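Local structure of endoglucanase CEL5A (Eubacterium cellulosolvens, 4AFD) at residues A[55-60]-A[119-124]; A[59-64]-A[106-111]; A[70-75]-A[95-100]. The protein binds beta-glucan chains such as cellotetraose through its non-catalytic N-terminal module, probably holding the family 5 endoglucanase against its polysaccharide substrate. All coordinates share one frame; numbering follows the deposited sequence.

Contact 1 of 3, residues A[55-60]-A[119-124]; sequences ADIVLI and MTVTKI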
loop_
_atom_site.group_PDB
_atom_site.type_symbol
_atom_site.label_atom_id
_atom_site.label_comp_id
_atom_site.label_asym_id
_atom_site.label_seq_id
_atom_site.Cartn_x
_atom_site.Cartn_y
_atom_site.Cartn_z
ATOM N N ALA A 55 6.104 12.155 6.523
ATOM C CA ALA A 55 6.696 11.961 5.183
ATOM C C ALA A 55 5.499 11.796 4.275
ATOM O O ALA A 55 4.428 11.520 4.647
ATOM C CB ALA A 55 7.547 10.695 5.113
ATOM N N ASP A 56 5.777 11.952 3.001
ATOM C CA ASP A 56 4.779 11.538 1.992
ATOM C C ASP A 56 4.781 10.035 1.840
ATOM O O ASP A 56 5.748 9.355 2.234
ATOM C CB ASP A 56 4.952 12.306 0.691
ATOM C CG ASP A 56 4.525 13.779 0.871
ATOM O OD1 ASP A 56 3.349 14.070 1.244
ATOM O OD2 ASP A 56 5.474 14.551 0.627
ATOM N N ILE A 57 3.682 9.500 1.392
ATOM C CA ILE A 57 3.392 8.058 1.470
ATOM C C ILE A 57 3.063 7.532 0.098
ATOM O O ILE A 57 2.347 8.222 -0.724
ATOM C CB ILE A 57 2.256 7.815 2.499
ATOM C CG1 ILE A 57 2.146 6.316 2.880
ATOM C CG2 ILE A 57 0.880 8.321 2.027
ATOM C CD1 ILE A 57 1.270 6.084 4.093
ATOM N N VAL A 58 3.376 6.278 -0.185
ATOM C CA VAL A 58 2.923 5.598 -1.401
ATOM C C VAL A 58 2.427 4.180 -1.046
ATOM O O VAL A 58 2.874 3.589 -0.025
ATOM C CB VAL A 58 4.001 5.512 -2.510
ATOM C CG1 VAL A 58 4.340 6.907 -3.082
ATOM C CG2 VAL A 58 5.249 4.771 -2.020
ATOM N N LEU A 59 1.645 3.642 -1.954
ATOM C CA LEU A 59 1.174 2.243 -1.883
ATOM C C LEU A 59 1.733 1.544 -3.054
ATOM O O LEU A 59 1.748 2.077 -4.196
ATOM C CB LEU A 59 -0.376 2.238 -1.911
ATOM C CG LEU A 59 -1.026 0.863 -1.931
ATOM C CD1 LEU A 59 -0.797 0.083 -0.643
ATOM C CD2 LEU A 59 -2.495 1.027 -2.152
ATOM N N ILE A 60 2.297 0.358 -2.888
ATOM C CA ILE A 60 2.916 -0.473 -3.976
ATOM C C ILE A 60 2.067 -1.692 -4.100
ATOM O O ILE A 60 1.855 -2.457 -3.111
ATOM C CB ILE A 60 4.340 -0.894 -3.634
ATOM C CG1 ILE A 60 5.312 0.202 -3.044
ATOM C CG2 ILE A 60 4.924 -1.735 -4.789
ATOM C CD1 ILE A 60 5.367 1.243 -4.024
ATOM N N MET A 119 8.482 8.518 8.834
ATOM C CA MET A 119 7.019 8.470 8.750
ATOM C C MET A 119 6.486 7.635 9.900
ATOM O O MET A 119 7.025 6.573 10.233
ATOM C CB MET A 119 6.636 7.783 7.426
ATOM C CG MET A 119 5.154 7.828 7.158
ATOM S SD MET A 119 4.684 7.254 5.497
ATOM C CE MET A 119 4.959 5.515 5.690
ATOM N N THR A 120 5.400 8.046 10.497
ATOM C CA THR A 120 4.667 7.204 11.502
ATOM C C THR A 120 3.289 6.917 11.007
ATOM O O THR A 120 2.536 7.866 10.594
ATOM C CB THR A 120 4.585 7.922 12.877
ATOM O OG1 THR A 120 5.982 8.005 13.260
ATOM C CG2 THR A 120 3.835 7.117 13.897
ATOM N N VAL A 121 2.918 5.658 10.921
ATOM C CA VAL A 121 1.564 5.212 10.569
ATOM C C VAL A 121 0.847 4.846 11.850
ATOM O O VAL A 121 1.389 4.013 12.655
ATOM C CB VAL A 121 1.632 4.058 9.590
ATOM C CG1 VAL A 121 0.242 3.405 9.405
ATOM C CG2 VAL A 121 2.188 4.574 8.214
ATOM N N THR A 122 -0.362 5.328 12.082
ATOM C CA THR A 122 -1.136 4.978 13.259
ATOM C C THR A 122 -2.333 4.081 12.911
ATOM O O THR A 122 -2.895 3.478 13.850
ATOM C CB THR A 122 -1.580 6.247 14.016
ATOM O OG1 THR A 122 -2.341 7.088 13.104
ATOM C CG2 THR A 122 -0.396 7.074 14.588
ATOM N N LYS A 123 -2.771 4.004 11.670
ATOM C CA LYS A 123 -3.920 3.157 11.356
ATOM C C LYS A 123 -3.900 2.831 9.867
ATOM O O LYS A 123 -3.570 3.728 9.062
ATOM C CB LYS A 123 -5.248 3.848 11.708
ATOM C CG LYS A 123 -6.366 2.836 11.902
ATOM C CD LYS A 123 -7.654 3.546 12.452
ATOM C CE LYS A 123 -8.631 2.487 12.878
ATOM N NZ LYS A 123 -9.893 3.184 13.323
ATOM N N ILE A 124 -4.273 1.614 9.529
ATOM C CA ILE A 124 -4.500 1.213 8.143
ATOM C C ILE A 124 -5.824 0.490 8.158
ATOM O O ILE A 124 -5.979 -0.499 8.889
ATOM C CB ILE A 124 -3.381 0.338 7.581
ATOM C CG1 ILE A 124 -2.010 1.010 7.715
ATOM C CG2 ILE A 124 -3.678 -0.069 6.150
ATOM C CD1 ILE A 124 -0.836 0.103 7.314
#
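Met-119 lays the sulfur end of its side chain against Ile-57, and this thioether-on-aliphatic meeting is the heart of the contact. SD of Met-119 lies 3.8 Å from Ile-57 CG1 and hardly farther from CD1, while the terminal methyl CE sits a little beyond, equally far from both carbons, with the two side chains crossing at about a right angle. Met-119 runs out straight from the backbone, CG anti to N, and then bends at its last torsion (chi3 72°), which brings CE back against Ile-57. Ile-57 also carries CG1 anti to its own N (chi1 -166°), which sends CD1 toward the strand 119-124 and leaves CG2 in the crowded position between N and the carbonyl carbon. At the base of Met-119, CB meets Ala-55 CB at 3.8 Å; further along, Ile-57 CD1 reaches Val-121 CG2 loosely, at 4.5 Å.

No hydrogen bond links the segments, as expected where two sheets of a beta-sandwich face each other: Ile-57 belongs to the four-stranded sheet and Met-119 to the larger one, so it is mainly side chains that bridge them. The backbone oxygen of Asp-56 also comes near, 4.0 Å from Met-119 SD. Each backbone bonds within its own sheet, Val-58 with Lys-111 and Met-119 with Val-15.

Outside this first shell, Ile-57 is also lined by Val-50, Tyr-52 and Ala-86 of the larger sheet, and its CD1 packs on Val-110 of the adjacent strand in its own sheet. Met-119 rests on Pro-112, with CE close to the backbone of Lys-111. Farther along 119-124, Thr-122 and Lys-123 both face Asp-51 in a classic beta bulge, while Thr-120 points away from segment 55-60 and hydrogen-bonds through OG1 to His-14 ND1.

Contact 2 of 3, residues A[59-64]-A[106-111]; sequences LIFARW and DYIGVK. With BGC (beta-D-glucopyranose), chain B.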
loop_
_atom_site.group_PDB
_atom_site.type_symbol
_atom_site.label_atom_id
_atom_site.label_comp_id
_atom_site.label_asym_id
_atom_site.label_seq_id
_atom_site.Cartn_x
_atom_site.Cartn_y
_atom_site.Cartn_z
ATOM N N LEU A 59 1.645 3.642 -1.954
ATOM C CA LEU A 59 1.174 2.243 -1.883
ATOM C C LEU A 59 1.733 1.544 -3.054
ATOM O O LEU A 59 1.748 2.077 -4.196
ATOM C CB LEU A 59 -0.376 2.238 -1.911
ATOM C CG LEU A 59 -1.026 0.863 -1.931
ATOM C CD1 LEU A 59 -0.797 0.083 -0.643
ATOM C CD2 LEU A 59 -2.495 1.027 -2.152
ATOM N N ILE A 60 2.297 0.358 -2.888
ATOM C CA ILE A 60 2.916 -0.473 -3.976
ATOM C C ILE A 60 2.067 -1.692 -4.100
ATOM O O ILE A 60 1.855 -2.457 -3.111
ATOM C CB ILE A 60 4.340 -0.894 -3.634
ATOM C CG1 ILE A 60 5.312 0.202 -3.044
ATOM C CG2 ILE A 60 4.924 -1.735 -4.789
ATOM C CD1 ILE A 60 5.367 1.243 -4.024
ATOM N N PHE A 61 1.618 -2.041 -5.319
ATOM C CA PHE A 61 1.164 -3.373 -5.691
ATOM C C PHE A 61 2.166 -3.964 -6.637
ATOM O O PHE A 61 2.439 -3.216 -7.660
ATOM C CB PHE A 61 -0.234 -3.340 -6.359
ATOM C CG PHE A 61 -1.399 -3.419 -5.365
ATOM C CD1 PHE A 61 -1.452 -2.624 -4.176
ATOM C CD2 PHE A 61 -2.416 -4.300 -5.597
ATOM C CE1 PHE A 61 -2.543 -2.766 -3.329
ATOM C CE2 PHE A 61 -3.576 -4.356 -4.748
ATOM C CZ PHE A 61 -3.527 -3.607 -3.594
ATOM N N ALA A 62 2.770 -5.123 -6.439
ATOM C CA ALA A 62 3.844 -5.585 -7.307
ATOM C C ALA A 62 3.613 -7.010 -7.686
ATOM O O ALA A 62 3.053 -7.853 -6.895
ATOM C CB ALA A 62 5.213 -5.338 -6.697
ATOM N N ARG A 63 4.063 -7.376 -8.893
ATOM C CA ARG A 63 4.160 -8.767 -9.391
ATOM C C ARG A 63 5.571 -8.985 -9.774
ATOM O O ARG A 63 6.124 -8.167 -10.576
ATOM C CB ARG A 63 3.249 -8.953 -10.575
ATOM C CG ARG A 63 3.275 -10.383 -11.137
ATOM C CD ARG A 63 2.429 -10.541 -12.381
ATOM N NE ARG A 63 3.069 -9.821 -13.527
ATOM C CZ ARG A 63 2.436 -9.614 -14.674
ATOM N NH1 ARG A 63 1.148 -9.826 -14.832
ATOM N NH2 ARG A 63 3.113 -9.060 -15.669
ATOM N N TRP A 64 6.265 -9.983 -9.284
ATOM C CA TRP A 64 7.658 -10.250 -9.731
ATOM C C TRP A 64 7.660 -10.825 -11.117
ATOM O O TRP A 64 6.730 -11.469 -11.525
ATOM C CB TRP A 64 8.353 -11.208 -8.699
ATOM C CG TRP A 64 8.106 -10.809 -7.266
ATOM C CD1 TRP A 64 7.802 -11.685 -6.205
ATOM C CD2 TRP A 64 8.239 -9.514 -6.660
ATOM N NE1 TRP A 64 7.721 -10.957 -5.049
ATOM C CE2 TRP A 64 7.946 -9.665 -5.234
ATOM C CE3 TRP A 64 8.503 -8.210 -7.129
ATOM C CZ2 TRP A 64 7.920 -8.560 -4.368
ATOM C CZ3 TRP A 64 8.507 -7.133 -6.140
ATOM C CH2 TRP A 64 8.221 -7.322 -4.841
ATOM N N ASP A 106 1.929 -10.438 -6.176
ATOM C CA ASP A 106 2.931 -10.935 -5.214
ATOM C C ASP A 106 3.078 -10.142 -3.980
ATOM O O ASP A 106 3.533 -10.677 -2.931
ATOM C CB ASP A 106 4.299 -11.071 -5.919
ATOM C CG ASP A 106 4.351 -12.126 -6.873
ATOM O OD1 ASP A 106 3.994 -13.321 -6.527
ATOM O OD2 ASP A 106 4.696 -11.991 -8.071
ATOM N N TYR A 107 2.793 -8.848 -3.985
ATOM C CA TYR A 107 3.240 -7.942 -2.900
ATOM C C TYR A 107 2.362 -6.710 -2.775
ATOM O O TYR A 107 2.031 -6.087 -3.841
ATOM C CB TYR A 107 4.717 -7.496 -3.241
ATOM C CG TYR A 107 5.299 -6.522 -2.290
ATOM C CD1 TYR A 107 5.790 -6.920 -1.045
ATOM C CD2 TYR A 107 5.408 -5.172 -2.626
ATOM C CE1 TYR A 107 6.343 -6.038 -0.196
ATOM C CE2 TYR A 107 5.978 -4.267 -1.772
ATOM C CZ TYR A 107 6.443 -4.682 -0.555
ATOM O OH TYR A 107 7.012 -3.760 0.285
ATOM N N ILE A 108 2.035 -6.329 -1.573
ATOM C CA ILE A 108 1.407 -5.060 -1.246
ATOM C C ILE A 108 2.241 -4.408 -0.209
ATOM O O ILE A 108 2.602 -5.038 0.820
ATOM C CB ILE A 108 -0.027 -5.283 -0.698
ATOM C CG1 ILE A 108 -0.914 -5.957 -1.777
ATOM C CG2 ILE A 108 -0.623 -3.958 -0.213
ATOM C CD1 ILE A 108 -2.232 -6.464 -1.185
ATOM N N GLY A 109 2.707 -3.144 -0.408
ATOM C CA GLY A 109 3.518 -2.456 0.600
ATOM C C GLY A 109 3.111 -1.022 0.776
ATOM O O GLY A 109 2.741 -0.339 -0.240
ATOM N N VAL A 110 3.125 -0.510 1.962
ATOM C CA VAL A 110 2.932 0.918 2.240
ATOM C C VAL A 110 4.281 1.433 2.615
ATOM O O VAL A 110 4.910 0.905 3.570
ATOM C CB VAL A 110 1.951 1.117 3.384
ATOM C CG1 VAL A 110 1.878 2.597 3.730
ATOM C CG2 VAL A 110 0.566 0.566 3.070
ATOM N N LYS A 111 4.797 2.483 1.956
ATOM C CA LYS A 111 6.180 2.941 2.127
ATOM C C LYS A 111 6.246 4.445 2.180
ATOM O O LYS A 111 5.397 5.172 1.613
ATOM C CB LYS A 111 7.053 2.529 0.951
ATOM C CG LYS A 111 7.178 0.986 0.755
ATOM C CD LYS A 111 8.268 0.710 -0.319
ATOM C CE LYS A 111 8.455 -0.735 -0.687
ATOM N NZ LYS A 111 9.145 -1.427 0.453
HETATM C C2 BGC B . 11.543 -8.822 -3.937
HETATM C C3 BGC B . 11.924 -10.318 -4.043
HETATM C C4 BGC B . 11.640 -10.771 -5.488
HETATM C C5 BGC B . 12.635 -9.899 -6.372
HETATM C C6 BGC B . 12.755 -10.223 -7.916
HETATM C C1 BGC B . 12.324 -8.000 -5.037
HETATM O O2 BGC B . 11.927 -8.380 -2.656
HETATM O O3 BGC B . 11.125 -11.100 -3.212
HETATM O O4 BGC B . 11.940 -12.139 -5.637
HETATM O O5 BGC B . 12.131 -8.585 -6.327
HETATM O O6 BGC B . 12.011 -11.381 -8.222
#
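Trp-64 and Asp-106 meet with indole and carboxylate planes nearly parallel, 6° apart: Asp-106 CB lies over the five-membered ring near its rim, 3.5 Å from Trp-64 NE1, and the carboxylate reaches beyond CD1. The glucose of chain B covers the opposite face, its C2 3.7 Å from Trp-64 CZ2. Trp-64 N donates to Asp-106 OD2 at 2.8 Å, on the anti side of the carboxylate, and that oxygen has a second partner in His-66. The sugar platform is thus backed by an aspartate that also holds the tryptophan's own backbone N-H.

Tyr-107 brings CB to 3.6 Å from Trp-64 CZ2, its ring inclined 35° to the indole. Its CG stands opposite the backbone N (chi1 177°), which lays the ring beside Ala-62 and puts Ile-60 CG2 at its edge. Its hydroxyl bonds to Glu-30 and Lys-111 NZ, an amine that also bonds to Trp-25 O. Among the side chains turned the other way, Ile-108 CG1 sits over the centre of the Phe-61 ring.

The strands are antiparallel neighbours until a classic bulge, where Asp-106 and Tyr-107 both face Ala-62. Strand 29-31 flanks 107-112, strand 72-76 flanks 57-63, and helix 90-97 packs on Leu-59 and Phe-61.

Contact 3 of 3, residues A[70-75]-A[95-100]; sequences PQIWAQ and KAYGSD. With BGC (beta-D-glucopyranose), chain C; BGC (beta-D-glucopyranose), chain D; BGC (beta-D-glucopyranose), chain E.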
loop_
_atom_site.group_PDB
_atom_site.type_symbol
_atom_site.label_atom_id
_atom_site.label_comp_id
_atom_site.label_asym_id
_atom_site.label_seq_id
_atom_site.Cartn_x
_atom_site.Cartn_y
_atom_site.Cartn_z
ATOM N N PRO A 70 6.383 -9.581 -17.326
ATOM C CA PRO A 70 7.335 -8.646 -16.710
ATOM C C PRO A 70 6.941 -8.390 -15.217
ATOM O O PRO A 70 5.774 -8.634 -14.762
ATOM C CB PRO A 70 7.067 -7.348 -17.533
ATOM C CG PRO A 70 5.659 -7.492 -18.005
ATOM C CD PRO A 70 5.440 -8.915 -18.278
ATOM N N GLN A 71 7.904 -7.858 -14.524
ATOM C CA GLN A 71 7.635 -7.274 -13.213
ATOM C C GLN A 71 6.697 -6.087 -13.315
ATOM O O GLN A 71 6.928 -5.175 -14.134
ATOM C CB GLN A 71 8.970 -6.838 -12.600
ATOM C CG GLN A 71 8.739 -6.056 -11.279
ATOM C CD GLN A 71 9.966 -5.951 -10.461
ATOM O OE1 GLN A 71 10.717 -4.968 -10.505
ATOM N NE2 GLN A 71 10.272 -6.999 -9.810
ATOM N N ILE A 72 5.653 -6.034 -12.492
ATOM C CA ILE A 72 4.801 -4.864 -12.318
ATOM C C ILE A 72 5.210 -4.230 -11.032
ATOM O O ILE A 72 5.289 -4.904 -9.964
ATOM C CB ILE A 72 3.299 -5.256 -12.266
ATOM C CG1 ILE A 72 2.885 -5.954 -13.562
ATOM C CG2 ILE A 72 2.457 -3.998 -12.018
ATOM C CD1 ILE A 72 1.477 -6.508 -13.473
ATOM N N TRP A 73 5.548 -2.949 -11.037
ATOM C CA TRP A 73 5.775 -2.182 -9.780
ATOM C C TRP A 73 4.824 -1.020 -9.821
ATOM O O TRP A 73 5.107 0.058 -10.412
ATOM C CB TRP A 73 7.196 -1.725 -9.701
ATOM C CG TRP A 73 7.535 -1.047 -8.384
ATOM C CD1 TRP A 73 7.570 0.315 -8.179
ATOM C CD2 TRP A 73 7.905 -1.667 -7.128
ATOM N NE1 TRP A 73 7.922 0.589 -6.856
ATOM C CE2 TRP A 73 8.177 -0.587 -6.227
ATOM C CE3 TRP A 73 8.105 -2.996 -6.688
ATOM C CZ2 TRP A 73 8.618 -0.841 -4.888
ATOM C CZ3 TRP A 73 8.528 -3.208 -5.392
ATOM C CH2 TRP A 73 8.730 -2.177 -4.510
ATOM N N ALA A 74 3.622 -1.208 -9.314
ATOM C CA ALA A 74 2.524 -0.166 -9.363
ATOM C C ALA A 74 2.749 0.736 -8.129
ATOM O O ALA A 74 2.230 0.356 -7.027
ATOM C CB ALA A 74 1.243 -0.807 -9.465
ATOM N N GLN A 75 3.526 1.735 -8.188
ATOM C CA GLN A 75 3.708 2.668 -7.127
ATOM C C GLN A 75 2.699 3.786 -7.284
ATOM O O GLN A 75 2.761 4.530 -8.318
ATOM C CB GLN A 75 5.093 3.192 -7.218
ATOM C CG GLN A 75 5.540 4.101 -6.164
ATOM C CD GLN A 75 6.979 4.327 -6.228
ATOM O OE1 GLN A 75 7.836 3.474 -6.336
ATOM N NE2 GLN A 75 7.292 5.607 -6.102
ATOM N N LYS A 95 -5.679 0.619 -12.262
ATOM C CA LYS A 95 -5.149 1.286 -13.437
ATOM C C LYS A 95 -3.598 1.219 -13.363
ATOM O O LYS A 95 -2.900 0.929 -14.366
ATOM C CB LYS A 95 -5.609 2.725 -13.405
ATOM C CG LYS A 95 -4.899 3.598 -14.479
ATOM C CD LYS A 95 -5.221 5.107 -14.498
ATOM C CE LYS A 95 -4.405 5.847 -15.612
ATOM N NZ LYS A 95 -2.908 5.565 -15.722
ATOM N N ALA A 96 -2.993 1.419 -12.173
ATOM C CA ALA A 96 -1.533 1.335 -12.048
ATOM C C ALA A 96 -1.032 -0.074 -12.188
ATOM O O ALA A 96 0.074 -0.287 -12.717
ATOM C CB ALA A 96 -1.074 2.002 -10.714
ATOM N N TYR A 97 -1.789 -1.087 -11.790
ATOM C CA TYR A 97 -1.372 -2.474 -11.904
ATOM C C TYR A 97 -1.561 -3.012 -13.295
ATOM O O TYR A 97 -0.964 -4.041 -13.649
ATOM C CB TYR A 97 -2.202 -3.304 -10.842
ATOM C CG TYR A 97 -1.692 -4.715 -10.647
ATOM C CD1 TYR A 97 -0.439 -4.929 -9.997
ATOM C CD2 TYR A 97 -2.422 -5.802 -11.054
ATOM C CE1 TYR A 97 0.053 -6.196 -9.784
ATOM C CE2 TYR A 97 -1.948 -7.124 -10.844
ATOM C CZ TYR A 97 -0.729 -7.287 -10.196
ATOM O OH TYR A 97 -0.204 -8.549 -9.969
ATOM N N GLY A 98 -2.333 -2.308 -14.136
ATOM C CA GLY A 98 -2.534 -2.745 -15.504
ATOM C C GLY A 98 -3.810 -3.497 -15.686
ATOM O O GLY A 98 -4.162 -3.841 -16.863
ATOM N N SER A 99 -4.491 -3.883 -14.638
ATOM C CA SER A 99 -5.797 -4.619 -14.664
ATOM C C SER A 99 -6.281 -4.703 -13.204
ATOM O O SER A 99 -5.551 -4.442 -12.275
ATOM C CB SER A 99 -5.730 -6.044 -15.193
ATOM O OG SER A 99 -5.032 -6.874 -14.259
ATOM N N ASP A 100 -7.553 -5.102 -13.096
ATOM C CA ASP A 100 -8.117 -5.438 -11.810
ATOM C C ASP A 100 -8.048 -6.957 -11.566
ATOM O O ASP A 100 -8.744 -7.408 -10.641
ATOM C CB ASP A 100 -9.578 -4.936 -11.684
ATOM C CG ASP A 100 -10.480 -5.663 -12.680
ATOM O OD1 ASP A 100 -10.076 -6.471 -13.476
ATOM O OD2 ASP A 100 -11.709 -5.395 -12.580
HETATM C C2 BGC C . 13.137 -4.023 -7.663
HETATM C C3 BGC C . 12.298 -5.266 -7.224
HETATM C C4 BGC C . 12.673 -5.523 -5.703
HETATM C C5 BGC C . 12.268 -4.274 -4.848
HETATM C C6 BGC C . 12.681 -4.497 -3.359
HETATM C C1 BGC C . 12.686 -2.778 -6.751
HETATM O O2 BGC C . 12.862 -3.787 -8.999
HETATM O O3 BGC C . 12.690 -6.411 -7.916
HETATM O O4 BGC C . 11.993 -6.595 -5.124
HETATM O O5 BGC C . 12.954 -3.041 -5.346
HETATM O O6 BGC C . 12.010 -5.655 -2.925
HETATM C C2 BGC D . 12.791 2.199 -5.968
HETATM C C3 BGC D . 13.190 0.664 -6.101
HETATM C C4 BGC D . 11.985 -0.015 -6.712
HETATM C C5 BGC D . 11.887 0.545 -8.207
HETATM C C6 BGC D . 10.925 -0.288 -8.985
HETATM C C1 BGC D . 12.197 2.851 -7.350
HETATM O O2 BGC D . 13.942 2.850 -5.594
HETATM O O3 BGC D . 13.409 -0.043 -4.873
HETATM O O4 BGC D . 12.185 -1.427 -6.762
HETATM O O5 BGC D . 11.418 1.939 -8.246
HETATM O O6 BGC D . 11.504 -1.523 -8.936
HETATM C C2 BGC E . 12.206 7.848 -7.582
HETATM C C3 BGC E . 11.575 6.619 -6.825
HETATM C C4 BGC E . 12.436 5.364 -7.306
HETATM C C5 BGC E . 13.994 5.596 -6.881
HETATM C C6 BGC E . 14.942 4.670 -7.684
HETATM C C1 BGC E . 13.601 8.022 -6.873
HETATM O O1 BGC E . 14.229 9.196 -7.359
HETATM O O2 BGC E . 11.371 8.970 -7.366
HETATM O O3 BGC E . 10.155 6.475 -7.025
HETATM O O4 BGC E . 12.028 4.150 -6.745
HETATM O O5 BGC E . 14.503 6.926 -7.190
HETATM O O6 BGC E . 16.044 4.356 -6.844
#
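Ile-72 sets its CD1 methyl over the face of the Tyr-97 ring, offset toward the rim, in a CH-pi contact. The two side chains cross at about a right angle, and the other branch, CG2, touches Tyr-97 CD1 at 3.7 Å. Beside them two small residues let strand and helix come close, Ala-74 CB lying 3.8 Å from Ala-96 CB. The side-chain packing is apolar, though methyls of Ala-74 and Ile-72 also rest on the carbonyl oxygens of Ala-96 and Tyr-97, and no hydrogen bond joins the segments.

Polar bonds and sugar contacts over the ring belong to the other side of segment 70-75, where Gln-71, Trp-73 and Gln-75 form part of the glycan site. Gln-71 uses both ends of its amide on the glucose of chain C: OE1 accepts from O2, and NE2 donates to O3 at 3.1 Å. Gln-75 NE2 donates to O3 of the chain E glucose, while Gln-75 OE1 takes the indole N-H of Trp-73 on a lone pair, 2.9 Å from NE1 and 3° out of the ring plane. That bond helps to orient the amide and the indole. Trp-73 holds CG opposite its backbone N (chi1 -175°), swinging the indole out to the sugars; one face of it meets C6 of the chain D glucose and C1 of the chain C glucose. With an alanine here the chain C and chain D glucoses would probably lose the indole face they lie on, and the Gln-75 amide, without its indole mate, would be freer to turn.

Strand 72-76 is outermost in its sheet, paired with 57-63, where Trp-73 leans on Ala-62 and Gln-75 on Ile-60. Behind it helix 90-97 ends at Tyr-97, Gly-98 following with positive phi; Tyr-97 reaches Asp-104 through its hydroxyl and also packs on Arg-63.

In the fold
Strand 57-63 ties the three contacts together: contacts 1 and 2 both lie on it and share Leu-59 and Ile-60, and contact 3 uses the strand paired along its other edge. Contact 1 joins the two sheets across the sandwich interior mainly by apolar side chains. Contact 2, also buried, is pairing within one sheet, so backbone hydrogen bonds dominate, with aromatic packing added toward the sugar. Contact 3 is only partly buried: methyl and CH-pi packing against a helix end on one side of the strand, amide-to-sugar hydrogen bonds on the other. Contacts 2 and 3 together supply four glycan-site residues, and Trp-64 CE3 lies 3.4 Å from Gln-71 NE2, joining their sugar-binding surfaces.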